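Local atomic coordinates of hemolysin BL lytic component L1 (Bacillus cereus, PDB entry 7NMQ), a protein that is one of the lytic components of the hemolysin BL enterotoxin and probably takes part in building an alpha-helical pore in target membranes. Residues A[45-50]-A[163-168]; A[100-103]-A[109-112]; A[133-138]-A[295-300]; A[184-189]-A[260-265]. All coordinates share one frame; numbering follows the deposited sequence. Where two conformers were deposited one is given.

The four contacts sample an elongated, mainly helical molecule. Contacts 1 and 2 both use helix 45-103, one at its start and one at its end, on opposite sides of the chain's centre; their centres are about 75 Å apart. Contact 2 joins that helix to helix 107-154, which also supplies residues 133-138 to contact 3, about 42 Å away between centres. Contact 3 lies nearest the middle of the chain, about 10 Å from its centre. Contact 4 is close by: the centres lie about 25 Å apart, the nearest atoms about 4 Å. It carries a 1,2-ethanediol, probably from the crystallisation liquor, and another such molecule sits near E47 of contact 1.

Contact 1. Residues A[45-50]-A[163-168]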
loop_
_atom_site.group_PDB
_atom_site.type_symbol
_atom_site.label_atom_id
_atom_site.label_comp_id
_atom_site.label_asym_id
_atom_site.label_seq_id
_atom_site.Cartn_x
_atom_site.Cartn_y
_atom_site.Cartn_z
ATOM N N GLY A 45 -29.032 -25.157 -13.233
ATOM C CA GLY A 45 -29.542 -24.946 -14.589
ATOM C C GLY A 45 -28.448 -24.459 -15.522
ATOM O O GLY A 45 -27.298 -24.237 -15.095
ATOM N N SER A 46 -28.767 -24.291 -16.788
ATOM C CA SER A 46 -27.757 -23.897 -17.784
ATOM C C SER A 46 -27.294 -22.481 -17.460
ATOM O O SER A 46 -26.108 -22.193 -17.670
ATOM C CB SER A 46 -28.304 -24.018 -19.163
ATOM O OG SER A 46 -28.354 -25.388 -19.532
ATOM N N GLU A 47 -28.210 -21.630 -17.007
ATOM C CA GLU A 47 -27.887 -20.198 -16.728
ATOM C C GLU A 47 -26.821 -20.168 -15.634
ATOM O O GLU A 47 -25.735 -19.578 -15.811
ATOM C CB GLU A 47 -29.101 -19.395 -16.276
ATOM C CG GLU A 47 -28.753 -17.970 -15.880
ATOM C CD GLU A 47 -28.183 -17.087 -16.967
ATOM O OE1 GLU A 47 -28.402 -17.402 -18.169
ATOM O OE2 GLU A 47 -27.553 -16.041 -16.609
ATOM N N GLY A 48 -27.066 -20.926 -14.567
ATOM C CA GLY A 48 -26.139 -21.006 -13.440
ATOM C C GLY A 48 -24.829 -21.663 -13.823
ATOM O O GLY A 48 -23.776 -21.242 -13.357
ATOM N N GLY A 49 -24.856 -22.676 -14.676
ATOM C CA GLY A 49 -23.639 -23.340 -15.143
ATOM C C GLY A 49 -22.759 -22.397 -15.914
ATOM O O GLY A 49 -21.553 -22.421 -15.736
ATOM N N GLU A 50 -23.362 -21.540 -16.730
ATOM C CA GLU A 50 -22.596 -20.544 -17.505
ATOM C C GLU A 50 -21.985 -19.532 -16.534
ATOM O O GLU A 50 -20.804 -19.156 -16.707
ATOM C CB GLU A 50 -23.488 -19.897 -18.552
ATOM C CG GLU A 50 -23.744 -20.763 -19.752
ATOM C CD GLU A 50 -22.491 -21.145 -20.532
ATOM O OE1 GLU A 50 -21.644 -20.273 -20.777
ATOM O OE2 GLU A 50 -22.347 -22.355 -20.847
ATOM N N THR A 163 -25.700 -15.539 -7.273
ATOM C CA THR A 163 -26.282 -15.466 -5.931
ATOM C C THR A 163 -27.797 -15.536 -6.038
ATOM O O THR A 163 -28.434 -16.158 -5.174
ATOM C CB THR A 163 -25.835 -14.226 -5.156
ATOM O OG1 THR A 163 -24.409 -14.211 -5.127
ATOM C CG2 THR A 163 -26.399 -14.241 -3.760
ATOM N N ALA A 164 -28.423 -14.903 -7.024
ATOM C CA ALA A 164 -29.896 -14.938 -7.106
ATOM C C ALA A 164 -30.371 -16.368 -7.408
ATOM O O ALA A 164 -31.439 -16.761 -6.941
ATOM C CB ALA A 164 -30.356 -13.994 -8.181
ATOM N N ILE A 165 -29.596 -17.143 -8.149
ATOM C CA ILE A 165 -29.974 -18.553 -8.398
ATOM C C ILE A 165 -29.903 -19.296 -7.067
ATOM O O ILE A 165 -30.850 -20.011 -6.691
ATOM C CB ILE A 165 -29.094 -19.194 -9.471
ATOM C CG1 ILE A 165 -29.345 -18.512 -10.804
ATOM C CG2 ILE A 165 -29.300 -20.693 -9.550
ATOM C CD1 ILE A 165 -28.380 -18.903 -11.852
ATOM N N LEU A 166 -28.838 -19.126 -6.320
ATOM C CA LEU A 166 -28.728 -19.812 -5.039
ATOM C C LEU A 166 -29.812 -19.322 -4.069
ATOM O O LEU A 166 -30.394 -20.157 -3.333
ATOM C CB LEU A 166 -27.325 -19.613 -4.489
ATOM C CG LEU A 166 -26.198 -20.195 -5.322
ATOM C CD1 LEU A 166 -24.854 -19.824 -4.717
ATOM C CD2 LEU A 166 -26.326 -21.703 -5.456
ATOM N N ALA A 167 -30.128 -18.031 -4.030
ATOM C CA ALA A 167 -31.175 -17.473 -3.159
ATOM C C ALA A 167 -32.549 -17.994 -3.587
ATOM O O ALA A 167 -33.442 -18.090 -2.757
ATOM C CB ALA A 167 -31.128 -15.958 -3.219
ATOM N N GLY A 168 -32.704 -18.358 -4.858
ATOM C CA GLY A 168 -33.944 -18.983 -5.310
ATOM C C GLY A 168 -34.100 -20.358 -4.685
ATOM O O GLY A 168 -35.222 -20.792 -4.425
#
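I165 reaches end-on into the first turn of helix 45-103 and lands on G48. This is helix-helix packing at one end of the helical molecule, between the start of that long helix and the short helix 161-169. The CB bond of I165 aims at the other helix, CG1 sits anti to the carbonyl carbon (chi1 -66°), and the chain then runs straight on through chi2 of 170°, which carries CD1 out as the leading atom. That methyl rests on bare backbone: CD1 is 3.5 Å from G48 CA and 3.6 Å from G48 N. The glycine has no side chain to stand in the way, and this is what lets the two helices come close, with 6.8 Å between I165 CA and G48 CA.

E47 meets the same methyl from the flank. Its side chain crosses that of I165 at about a right angle, and the part that touches is aliphatic, with E47 CG 4.2 Å from I165 CD1. The bend at chi2 (63°) turns the carboxylate away from the methyl, leaving E47 CD 5.4 Å from that CD1. A 1,2-ethanediol molecule lies close to the E47 side chain.

Helix 161-169 also packs on helix 173-200, where T163, L166 and A167 touch I173, and T163 OG1 is hydrogen-bonded to V153 O. With no hydrogen bond or salt bridge between the two segments, the join rests on van der Waals contact alone, one methyl group against a glycine backbone and the methylene of a glutamate whose charge is kept aside.

Contact 2. Residues A[100-103]-A[109-112]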
loop_
_atom_site.group_PDB
_atom_site.type_symbol
_atom_site.label_atom_id
_atom_site.label_comp_id
_atom_site.label_asym_id
_atom_site.label_seq_id
_atom_site.Cartn_x
_atom_site.Cartn_y
_atom_site.Cartn_z
ATOM N N GLU A 100 33.266 22.341 0.788
ATOM C CA GLU A 100 34.632 22.730 0.345
ATOM C C GLU A 100 34.505 23.859 -0.688
ATOM O O GLU A 100 35.233 24.841 -0.612
ATOM C CB GLU A 100 35.361 21.513 -0.235
ATOM C CG GLU A 100 36.720 21.818 -0.840
ATOM C CD GLU A 100 37.309 20.630 -1.609
ATOM O OE1 GLU A 100 36.606 19.551 -1.734
ATOM O OE2 GLU A 100 38.427 20.783 -2.167
ATOM N N THR A 101 33.618 23.706 -1.657
ATOM C CA THR A 101 33.490 24.717 -2.713
ATOM C C THR A 101 33.023 26.035 -2.104
ATOM O O THR A 101 33.431 27.084 -2.609
ATOM C CB THR A 101 32.573 24.291 -3.857
ATOM O OG1 THR A 101 31.251 24.097 -3.349
ATOM C CG2 THR A 101 33.096 23.066 -4.573
ATOM N N VAL A 102 32.214 26.017 -1.064
ATOM C CA VAL A 102 31.840 27.282 -0.386
ATOM C C VAL A 102 33.082 27.861 0.292
ATOM O O VAL A 102 33.360 29.086 0.144
ATOM C CB VAL A 102 30.689 27.081 0.605
ATOM C CG1 VAL A 102 30.498 28.337 1.445
ATOM C CG2 VAL A 102 29.439 26.687 -0.169
ATOM N N GLN A 103 33.840 27.035 1.016
ATOM C CA GLN A 103 35.030 27.525 1.767
ATOM C C GLN A 103 36.119 28.067 0.824
ATOM O O GLN A 103 36.857 28.977 1.231
ATOM C CB GLN A 103 35.538 26.387 2.643
ATOM C CG GLN A 103 34.689 26.198 3.887
ATOM C CD GLN A 103 34.515 27.530 4.579
ATOM O OE1 GLN A 103 35.459 28.069 5.170
ATOM N NE2 GLN A 103 33.320 28.093 4.454
ATOM N N GLY A 109 32.309 25.185 -8.985
ATOM C CA GLY A 109 32.301 23.885 -8.304
ATOM C C GLY A 109 30.996 23.615 -7.578
ATOM O O GLY A 109 30.458 22.499 -7.627
ATOM N N LEU A 110 30.508 24.604 -6.857
ATOM C CA LEU A 110 29.250 24.455 -6.115
ATOM C C LEU A 110 28.118 24.276 -7.128
ATOM O O LEU A 110 27.267 23.397 -6.956
ATOM C CB LEU A 110 29.023 25.673 -5.222
ATOM C CG LEU A 110 27.710 25.593 -4.430
ATOM C CD1 LEU A 110 27.671 24.422 -3.465
ATOM C CD2 LEU A 110 27.448 26.872 -3.702
ATOM N N LYS A 111 28.058 25.123 -8.133
ATOM C CA LYS A 111 26.985 25.033 -9.146
ATOM C C LYS A 111 27.004 23.659 -9.819
ATOM O O LYS A 111 25.921 23.114 -10.052
ATOM C CB LYS A 111 27.116 26.098 -10.223
ATOM C CG LYS A 111 26.762 27.487 -9.743
ATOM C CD LYS A 111 26.889 28.501 -10.852
ATOM C CE LYS A 111 25.747 28.331 -11.830
ATOM N NZ LYS A 111 25.710 29.432 -12.820
ATOM N N GLU A 112 28.169 23.109 -10.123
ATOM C CA GLU A 112 28.226 21.798 -10.805
ATOM C C GLU A 112 27.632 20.734 -9.872
ATOM O O GLU A 112 26.888 19.864 -10.356
ATOM C CB GLU A 112 29.652 21.458 -11.190
ATOM C CG GLU A 112 29.711 20.355 -12.222
ATOM C CD GLU A 112 29.305 20.780 -13.626
ATOM O OE1 GLU A 112 29.199 22.006 -13.912
ATOM O OE2 GLU A 112 29.169 19.892 -14.449
#
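T101 lays CB and CG2 on the backbone of G109 and L110 and sets OG1 against the L110 side chain; of the residues here it gives up the largest area to the contact. The methyl CG2 lies 3.7 Å from G109 C; a glycine offers nothing but main chain at that point, so the threonine can come right up to it. OG1, the other branch, is 3.3 Å from L110 CB and 3.6 Å from L110 CD1. With chi1 at 63°, OG1 stands between the backbone N and the carbonyl carbon, and its polar need is met within its own helix by a hydrogen bond to L98 O.

L110 extends away from its backbone N (chi1 179°) and crosses T101 at about a right angle. Against V102 it lies side by side, both side chains pointing the same way, with L110 CD2 4.1 Å from V102 CG2. The pair continues into a larger apolar cluster, since F333 of helix 330-357 touches both residues.

D106 OD1 accepts a hydrogen bond from G109 N. Helices 45-103 and 107-154, joined by residues 104 to 106, form an alpha-helical hairpin whose tip is closed by T101 on G109 and L110.

Contact 3. Residues A[133-138]-A[295-300]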
loop_
_atom_site.group_PDB
_atom_site.type_symbol
_atom_site.label_atom_id
_atom_site.label_comp_id
_atom_site.label_asym_id
_atom_site.label_seq_id
_atom_site.Cartn_x
_atom_site.Cartn_y
_atom_site.Cartn_z
ATOM N N LYS A 133 1.894 5.493 -14.340
ATOM C CA LYS A 133 1.215 4.997 -15.572
ATOM C C LYS A 133 1.003 3.482 -15.434
ATOM O O LYS A 133 -0.114 2.992 -15.801
ATOM C CB LYS A 133 2.011 5.362 -16.837
ATOM C CG LYS A 133 1.460 4.829 -18.164
ATOM C CD LYS A 133 -0.060 4.809 -18.338
ATOM C CE LYS A 133 -0.547 4.484 -19.741
ATOM N NZ LYS A 133 0.196 3.364 -20.373
ATOM N N MET A 134 2.034 2.751 -15.003
ATOM C CA MET A 134 1.939 1.288 -14.769
ATOM C C MET A 134 0.800 1.001 -13.791
ATOM O O MET A 134 -0.030 0.090 -14.059
ATOM C CB MET A 134 3.294 0.748 -14.306
ATOM C CG MET A 134 3.361 -0.692 -13.958
ATOM S SD MET A 134 2.583 -1.150 -12.378
ATOM C CE MET A 134 3.664 -0.271 -11.269
ATOM N N LEU A 135 0.675 1.787 -12.723
ATOM C CA LEU A 135 -0.406 1.538 -11.741
ATOM C C LEU A 135 -1.774 1.862 -12.313
ATOM O O LEU A 135 -2.745 1.159 -11.939
ATOM C CB LEU A 135 -0.179 2.299 -10.451
ATOM C CG LEU A 135 0.982 1.805 -9.627
ATOM C CD1 LEU A 135 1.180 2.739 -8.449
ATOM C CD2 LEU A 135 0.776 0.372 -9.157
ATOM N N GLN A 136 -1.883 2.885 -13.141
ATOM C CA GLN A 136 -3.176 3.247 -13.746
ATOM C C GLN A 136 -3.610 2.102 -14.650
ATOM O O GLN A 136 -4.800 1.732 -14.553
ATOM C CB GLN A 136 -3.088 4.581 -14.487
ATOM C CG GLN A 136 -4.482 5.068 -14.862
ATOM C CD GLN A 136 -5.370 5.116 -13.637
ATOM O OE1 GLN A 136 -6.382 4.417 -13.524
ATOM N NE2 GLN A 136 -4.994 5.972 -12.704
ATOM N N ASP A 137 -2.692 1.540 -15.440
ATOM C CA ASP A 137 -2.988 0.395 -16.332
ATOM C C ASP A 137 -3.495 -0.775 -15.455
ATOM O O ASP A 137 -4.500 -1.435 -15.785
ATOM C CB ASP A 137 -1.792 -0.029 -17.177
ATOM C CG ASP A 137 -1.350 0.966 -18.244
ATOM O OD1 ASP A 137 -2.167 1.832 -18.637
ATOM O OD2 ASP A 137 -0.206 0.840 -18.702
ATOM N N PHE A 138 -2.813 -1.026 -14.352
ATOM C CA PHE A 138 -3.141 -2.147 -13.469
ATOM C C PHE A 138 -4.484 -1.884 -12.814
ATOM O O PHE A 138 -5.325 -2.791 -12.702
ATOM C CB PHE A 138 -2.048 -2.299 -12.438
ATOM C CG PHE A 138 -2.232 -3.469 -11.513
ATOM C CD1 PHE A 138 -2.617 -4.720 -11.987
ATOM C CD2 PHE A 138 -1.963 -3.323 -10.177
ATOM C CE1 PHE A 138 -2.789 -5.782 -11.102
ATOM C CE2 PHE A 138 -2.068 -4.390 -9.301
ATOM C CZ PHE A 138 -2.450 -5.625 -9.785
ATOM N N GLN A 295 -9.441 0.001 -5.154
ATOM C CA GLN A 295 -9.516 1.218 -4.313
ATOM C C GLN A 295 -8.142 1.510 -3.713
ATOM O O GLN A 295 -7.747 2.690 -3.614
ATOM C CB GLN A 295 -10.541 1.093 -3.202
ATOM C CG GLN A 295 -11.953 0.955 -3.725
ATOM C CD GLN A 295 -12.877 0.482 -2.622
ATOM O OE1 GLN A 295 -12.510 0.337 -1.439
ATOM N NE2 GLN A 295 -14.106 0.294 -2.991
ATOM N N THR A 296 -7.441 0.470 -3.289
ATOM C CA THR A 296 -6.119 0.602 -2.654
ATOM C C THR A 296 -5.098 1.034 -3.706
ATOM O O THR A 296 -4.227 1.893 -3.395
ATOM C CB THR A 296 -5.699 -0.687 -1.942
ATOM O OG1 THR A 296 -6.705 -1.030 -0.999
ATOM C CG2 THR A 296 -4.400 -0.467 -1.218
ATOM N N VAL A 297 -5.150 0.508 -4.918
ATOM C CA VAL A 297 -4.234 0.996 -5.979
ATOM C C VAL A 297 -4.545 2.471 -6.241
ATOM O O VAL A 297 -3.588 3.236 -6.484
ATOM C CB VAL A 297 -4.327 0.152 -7.263
ATOM C CG1 VAL A 297 -3.594 0.810 -8.439
ATOM C CG2 VAL A 297 -3.769 -1.222 -7.000
ATOM N N ASP A 298 -5.783 2.901 -6.253
ATOM C CA ASP A 298 -6.091 4.346 -6.413
ATOM C C ASP A 298 -5.389 5.170 -5.308
ATOM O O ASP A 298 -4.843 6.266 -5.621
ATOM C CB ASP A 298 -7.589 4.611 -6.445
ATOM C CG ASP A 298 -8.302 4.328 -7.769
ATOM O OD1 ASP A 298 -7.669 4.455 -8.830
ATOM O OD2 ASP A 298 -9.522 3.979 -7.728
ATOM N N GLN A 299 -5.414 4.685 -4.072
ATOM C CA GLN A 299 -4.758 5.336 -2.927
ATOM C C GLN A 299 -3.256 5.374 -3.187
ATOM O O GLN A 299 -2.602 6.410 -2.905
ATOM C CB GLN A 299 -5.063 4.673 -1.611
ATOM C CG GLN A 299 -6.509 4.795 -1.223
ATOM C CD GLN A 299 -6.627 4.133 0.120
ATOM O OE1 GLN A 299 -6.600 2.922 0.222
ATOM N NE2 GLN A 299 -6.419 4.928 1.148
ATOM N N ALA A 300 -2.682 4.278 -3.656
ATOM C CA ALA A 300 -1.249 4.195 -3.979
ATOM C C ALA A 300 -0.901 5.236 -5.053
ATOM O O ALA A 300 0.181 5.889 -4.972
ATOM C CB ALA A 300 -0.847 2.811 -4.398
HETATM O O HOH W 1 -6.579 6.601 -9.840
#
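V297 faces L135 and F138 inside the helical bundle, where helix 107-154 and helix 275-325 pack together. Its CB points to the other helix but touches nothing of the 133-138 segment closely; the two methyls beyond it make the contact. CG1, anti to the backbone N (chi1 169°), pushes forward until it is 3.6 Å from L135 O, and beside that carbonyl it also meets L135 CB at 4.2 Å. CG2 turns the other way and comes to the F138 ring at an oblique angle, with F138 CD2 4.2 Å from it. One valine thus bridges a main-chain oxygen and an aromatic ring.

Other helices close the core around this group. F138 meets the ring of Y68 from helix 45-103, their planes at about 45°, and M24 of helix 10-33 packs on V297.

At the polar margin, Q136 and D298 both start away from the contact and bend back toward it. K139 NZ forms a salt bridge with D298 OD1. Q136 has two conformers; in one of them OE1 is hydrogen-bonded to K139 NZ and NE2 gives a weak bond to a water. That water in turn donates to D298 OD1, at 2.6 Å from the water oxygen.

Contact 4. Residues A[184-189]-A[260-265]; sequences RSTQKK and NEISNK. With EDO (1,2-ethanediol), chain G.
I262 and Q187 join two nearly antiparallel helices of a ClyA-like helical toxin: the 184-189 and 260-265 segments of helices 173-200 and 247-272 run at 155° to each other, with their axes 9.7 Å apart. The chain between these segments includes two hydrophobic runs predicted to span the membrane, along with the two-stranded hairpin.

The apolar contacts come first. I262 sends out two branches: CG2 lies along the Q187 side chain, 3.8 Å from Q187 CB, and CD1 reaches the backbone, 3.8 Å from Q187 N. The extended Q187 and I262 point at each other's helices and so slide past in opposite directions. T186 CG2 touches I262 CD1 at 3.8 Å. L183 and H190 from the same helix as Q187 also pack on I262.

On the polar side, the amide end of Q187 comes up to S263. S263 OG donates to P228 O, and N260 OD1 accepts from V230 N, so helix 247-272 is tied to strand 225-230 of the hairpin beside it.

The bound ethanediol belongs to the 184-189 helix. Bends at chi2 and chi3 of R184 bring NE to the same diol oxygen that R184 O holds, while NH2 is hydrogen-bonded to T289 OG1. The diol's O2 is gripped twice, donating to R184 O at 2.8 Å and accepting from R184 NE at 2.8 Å, with an N-H...O angle of 161°.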
loop_
_atom_site.group_PDB
_atom_site.type_symbol
_atom_site.label_atom_id
_atom_site.label_comp_id
_atom_site.label_asym_id
_atom_site.label_seq_id
_atom_site.Cartn_x
_atom_site.Cartn_y
_atom_site.Cartn_z
ATOM N N ARG A 184 -17.161 -7.515 6.497
ATOM C CA ARG A 184 -15.965 -7.104 5.728
ATOM C C ARG A 184 -15.801 -5.577 5.781
ATOM O O ARG A 184 -14.663 -5.104 5.899
ATOM C CB ARG A 184 -16.066 -7.613 4.296
ATOM C CG ARG A 184 -15.807 -9.106 4.149
ATOM C CD ARG A 184 -14.413 -9.520 4.640
ATOM N NE ARG A 184 -13.319 -8.795 4.001
ATOM C CZ ARG A 184 -12.901 -8.968 2.763
ATOM N NH1 ARG A 184 -13.471 -9.888 2.006
ATOM N NH2 ARG A 184 -11.919 -8.203 2.270
ATOM N N SER A 185 -16.872 -4.792 5.728
ATOM C CA SER A 185 -16.717 -3.310 5.751
ATOM C C SER A 185 -16.325 -2.866 7.175
ATOM O O SER A 185 -15.479 -1.973 7.330
ATOM C CB SER A 185 -17.934 -2.610 5.209
ATOM O OG SER A 185 -19.111 -2.996 5.890
ATOM N N THR A 186 -16.857 -3.516 8.205
ATOM C CA THR A 186 -16.449 -3.237 9.599
ATOM C C THR A 186 -14.977 -3.593 9.748
ATOM O O THR A 186 -14.218 -2.837 10.372
ATOM C CB THR A 186 -17.356 -3.950 10.600
ATOM O OG1 THR A 186 -18.685 -3.500 10.343
ATOM C CG2 THR A 186 -16.987 -3.723 12.041
ATOM N N GLN A 187 -14.584 -4.745 9.241
ATOM C CA GLN A 187 -13.216 -5.235 9.423
ATOM C C GLN A 187 -12.236 -4.284 8.736
ATOM O O GLN A 187 -11.133 -3.996 9.299
ATOM C CB GLN A 187 -13.114 -6.626 8.798
ATOM C CG GLN A 187 -11.815 -7.302 9.111
ATOM C CD GLN A 187 -11.713 -8.700 8.570
ATOM O OE1 GLN A 187 -11.205 -9.625 9.224
ATOM N NE2 GLN A 187 -12.189 -8.852 7.360
ATOM N N LYS A 188 -12.559 -3.820 7.535
ATOM C CA LYS A 188 -11.646 -2.927 6.798
ATOM C C LYS A 188 -11.474 -1.642 7.596
ATOM O O LYS A 188 -10.342 -1.138 7.621
ATOM C CB LYS A 188 -12.235 -2.634 5.421
ATOM C CG LYS A 188 -11.333 -1.772 4.548
ATOM C CD LYS A 188 -11.777 -1.598 3.143
ATOM C CE LYS A 188 -10.717 -0.918 2.299
ATOM N NZ LYS A 188 -9.318 -1.269 2.681
ATOM N N LYS A 189 -12.556 -1.117 8.157
ATOM C CA LYS A 189 -12.489 0.096 9.004
ATOM C C LYS A 189 -11.565 -0.150 10.201
ATOM O O LYS A 189 -10.769 0.725 10.554
ATOM C CB LYS A 189 -13.870 0.553 9.479
ATOM C CG LYS A 189 -13.893 1.911 10.139
ATOM C CD LYS A 189 -13.176 3.020 9.369
ATOM C CE LYS A 189 -13.527 4.413 9.836
ATOM N NZ LYS A 189 -12.901 4.740 11.134
ATOM N N ASN A 260 -9.336 -9.377 14.030
ATOM C CA ASN A 260 -9.117 -10.837 14.157
ATOM C C ASN A 260 -10.423 -11.528 14.551
ATOM O O ASN A 260 -10.661 -12.660 14.072
ATOM C CB ASN A 260 -8.032 -11.153 15.180
ATOM C CG ASN A 260 -6.634 -10.970 14.633
ATOM O OD1 ASN A 260 -6.402 -10.974 13.428
ATOM N ND2 ASN A 260 -5.700 -10.785 15.543
ATOM N N GLU A 261 -11.228 -10.861 15.377
ATOM C CA GLU A 261 -12.553 -11.335 15.857
ATOM C C GLU A 261 -13.451 -11.603 14.641
ATOM O O GLU A 261 -14.123 -12.659 14.589
ATOM C CB GLU A 261 -13.176 -10.321 16.816
ATOM C CG GLU A 261 -14.553 -10.700 17.330
ATOM C CD GLU A 261 -15.267 -9.675 18.226
ATOM O OE1 GLU A 261 -14.754 -8.519 18.392
ATOM O OE2 GLU A 261 -16.376 -10.029 18.749
ATOM N N ILE A 262 -13.411 -10.707 13.656
ATOM C CA ILE A 262 -14.242 -10.805 12.431
ATOM C C ILE A 262 -13.698 -11.951 11.568
ATOM O O ILE A 262 -14.491 -12.712 11.003
ATOM C CB ILE A 262 -14.356 -9.471 11.695
ATOM C CG1 ILE A 262 -15.205 -8.532 12.547
ATOM C CG2 ILE A 262 -14.919 -9.657 10.296
ATOM C CD1 ILE A 262 -15.192 -7.079 12.126
ATOM N N SER A 263 -12.382 -12.089 11.441
ATOM C CA SER A 263 -11.804 -13.242 10.700
ATOM C C SER A 263 -12.312 -14.538 11.333
ATOM O O SER A 263 -12.686 -15.444 10.591
ATOM C CB SER A 263 -10.317 -13.184 10.696
ATOM O OG SER A 263 -9.929 -12.041 9.965
ATOM N N ASN A 264 -12.334 -14.610 12.650
ATOM C CA ASN A 264 -12.828 -15.819 13.345
ATOM C C ASN A 264 -14.299 -16.034 13.004
ATOM O O ASN A 264 -14.683 -17.160 12.652
ATOM C CB ASN A 264 -12.598 -15.669 14.845
ATOM C CG ASN A 264 -12.926 -16.926 15.577
ATOM O OD1 ASN A 264 -14.098 -17.228 15.802
ATOM N ND2 ASN A 264 -11.875 -17.636 15.925
ATOM N N LYS A 265 -15.081 -14.973 13.038
ATOM C CA LYS A 265 -16.526 -15.071 12.759
ATOM C C LYS A 265 -16.764 -15.555 11.331
ATOM O O LYS A 265 -17.693 -16.372 11.091
ATOM C CB LYS A 265 -17.238 -13.752 13.045
ATOM C CG LYS A 265 -18.735 -13.728 12.718
ATOM C CD LYS A 265 -19.602 -14.582 13.573
ATOM C CE LYS A 265 -21.066 -14.372 13.247
ATOM N NZ LYS A 265 -21.899 -15.411 13.877
HETATM C C1 EDO G . -10.140 -5.290 4.719
HETATM O O1 EDO G . -9.322 -5.643 5.788
HETATM C C2 EDO G . -11.144 -6.316 4.384
HETATM O O2 EDO G . -12.286 -6.447 5.215
#